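Local coordinates for protein adhesin A (Fusobacterium nucleatum, PDB 3ETZ) that probably mediates attachment of the bacterium to other cells as a surface adhesin that oligomerises through chains of leucines, at residues Q58-E63 against Q74-K79. The protein carries 1 engineered substitution. Sequence-based numbering, arbitrary orientation.
Engineered in segment 74-79: A76 (natural residue Leu).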
loop_
_atom_site.group_PDB
_atom_site.type_symbol
_atom_site.label_atom_id
_atom_site.label_comp_id
_atom_site.label_asym_id
_atom_site.label_seq_id
_atom_site.Cartn_x
_atom_site.Cartn_y
_atom_site.Cartn_z
ATOM N N GLN A 58 17.971 -7.667 15.648
ATOM C CA GLN A 58 19.253 -7.057 15.978
ATOM C C GLN A 58 19.804 -7.607 17.302
ATOM O O GLN A 58 20.993 -7.882 17.419
ATOM C CB GLN A 58 19.078 -5.536 16.022
ATOM C CG GLN A 58 18.903 -4.970 14.577
ATOM C CD GLN A 58 18.512 -3.517 14.528
ATOM O OE1 GLN A 58 18.738 -2.773 15.474
ATOM N NE2 GLN A 58 17.932 -3.100 13.405
ATOM N N ARG A 59 18.931 -7.781 18.295
ATOM C CA ARG A 59 19.355 -8.315 19.575
ATOM C C ARG A 59 19.799 -9.763 19.415
ATOM O O ARG A 59 20.818 -10.157 19.964
ATOM C CB ARG A 59 18.225 -8.230 20.600
ATOM C CG ARG A 59 18.589 -8.819 21.985
ATOM C CD ARG A 59 17.473 -8.569 23.007
ATOM N NE ARG A 59 16.235 -9.272 22.651
ATOM C CZ ARG A 59 15.117 -8.673 22.236
ATOM N NH1 ARG A 59 15.069 -7.352 22.122
ATOM N NH2 ARG A 59 14.039 -9.402 21.939
ATOM N N LEU A 60 19.031 -10.559 18.669
ATOM C CA LEU A 60 19.400 -11.951 18.461
ATOM C C LEU A 60 20.805 -12.000 17.877
ATOM O O LEU A 60 21.635 -12.805 18.324
ATOM C CB LEU A 60 18.431 -12.654 17.495
ATOM C CG LEU A 60 17.004 -12.876 18.019
ATOM C CD1 LEU A 60 16.057 -13.346 16.878
ATOM C CD2 LEU A 60 17.044 -13.911 19.130
ATOM N N GLN A 61 21.073 -11.139 16.895
ATOM C CA GLN A 61 22.378 -11.129 16.241
ATOM C C GLN A 61 23.492 -10.741 17.197
ATOM O O GLN A 61 24.516 -11.401 17.243
ATOM C CB GLN A 61 22.390 -10.173 15.035
ATOM C CG GLN A 61 23.659 -10.294 14.152
ATOM C CD GLN A 61 23.833 -11.704 13.555
ATOM O OE1 GLN A 61 23.038 -12.141 12.708
ATOM N NE2 GLN A 61 24.868 -12.420 14.008
ATOM N N ALA A 62 23.287 -9.670 17.955
ATOM C CA ALA A 62 24.288 -9.174 18.875
ATOM C C ALA A 62 24.566 -10.150 20.013
ATOM O O ALA A 62 25.696 -10.236 20.498
ATOM C CB ALA A 62 23.853 -7.822 19.443
ATOM N N GLU A 63 23.538 -10.887 20.433
ATOM C CA GLU A 63 23.692 -11.836 21.523
ATOM C C GLU A 63 24.230 -13.206 21.141
ATOM O O GLU A 63 24.816 -13.884 21.976
ATOM C CB GLU A 63 22.349 -12.068 22.235
ATOM C CG GLU A 63 21.731 -10.852 22.883
ATOM C CD GLU A 63 20.445 -11.200 23.605
ATOM O OE1 GLU A 63 19.836 -12.240 23.260
ATOM O OE2 GLU A 63 20.038 -10.431 24.503
ATOM N N GLN A 74 21.677 -17.492 15.738
ATOM C CA GLN A 74 22.136 -17.026 14.430
ATOM C C GLN A 74 21.091 -17.324 13.371
ATOM O O GLN A 74 20.811 -16.497 12.507
ATOM C CB GLN A 74 23.458 -17.716 14.041
ATOM C CG GLN A 74 24.615 -17.412 14.991
ATOM C CD GLN A 74 25.948 -18.003 14.530
ATOM O OE1 GLN A 74 26.020 -19.162 14.098
ATOM N NE2 GLN A 74 27.011 -17.213 14.640
ATOM N N GLU A 75 20.532 -18.518 13.426
ATOM C CA GLU A 75 19.514 -18.913 12.469
ATOM C C GLU A 75 18.245 -18.068 12.647
ATOM O O GLU A 75 17.634 -17.661 11.678
ATOM C CB GLU A 75 19.188 -20.389 12.647
ATOM C CG GLU A 75 18.183 -20.904 11.655
ATOM C CD GLU A 75 18.013 -22.411 11.738
ATOM O OE1 GLU A 75 19.028 -23.110 11.957
ATOM O OE2 GLU A 75 16.874 -22.903 11.569
ATOM N N ALA A 76 17.850 -17.806 13.887
ATOM C CA ALA A 76 16.656 -16.999 14.129
ATOM C C ALA A 76 16.848 -15.562 13.609
ATOM O O ALA A 76 15.936 -14.973 13.015
ATOM C CB ALA A 76 16.332 -16.990 15.626
ATOM N N ALA A 77 18.041 -15.012 13.809
ATOM C CA ALA A 77 18.342 -13.646 13.382
ATOM C C ALA A 77 18.289 -13.576 11.859
ATOM O O ALA A 77 17.742 -12.639 11.269
ATOM C CB ALA A 77 19.724 -13.244 13.875
ATOM N N SER A 78 18.856 -14.592 11.229
ATOM C CA SER A 78 18.870 -14.665 9.782
ATOM C C SER A 78 17.462 -14.841 9.175
ATOM O O SER A 78 17.165 -14.262 8.122
ATOM C CB SER A 78 19.797 -15.805 9.338
ATOM O OG SER A 78 19.822 -15.897 7.926
ATOM N N LYS A 79 16.602 -15.628 9.818
ATOM C CA LYS A 79 15.262 -15.820 9.282
ATOM C C LYS A 79 14.438 -14.567 9.500
ATOM O O LYS A 79 13.565 -14.238 8.671
ATOM C CB LYS A 79 14.585 -17.046 9.898
ATOM C CG LYS A 79 15.234 -18.351 9.413
ATOM C CD LYS A 79 14.371 -19.571 9.658
ATOM C CE LYS A 79 14.177 -19.865 11.137
ATOM N NZ LYS A 79 13.348 -21.094 11.315
#
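L60 and A77 face each other where two antiparallel helices come close, with CA of L60 5.5 Å from CA of A77. Both side chains set out toward the opposing helix, and the methyl CB of A77 meets CB of L60 at 3.9 Å. A methyl as small as alanine's suits this position: it is buried, and the segment axes approach to 8.3 Å at 148°. L60 supplies the bulk on one flank. Its CG stands anti to the carbonyl carbon (chi1 -69°); with chi2 extended as well, this turns CD1 toward the methyl CB of A76, 3.9 Å away. A76 is an engineered residue, leucine in the natural protein.

Q61 makes the looser contact. Its chain leaves with CG anti to the backbone N (chi1 -170°) and bends at chi2, bringing the amide back across the groove until its carbonyl oxygen OE1 comes up against the methyl of A77, 3.7 Å from CB. This is van der Waals contact alone, and glutamine suits an exposed margin because its flexible chain can reach across while the amide stays polar at the solvent-facing edge.

The contact lies near the hairpin tip, where helix 5-63 ends and helix 70-108 turns back along it; Y73 and Y80 of the latter also touch L60, continuing the apolar seam of this helix-loop-helix.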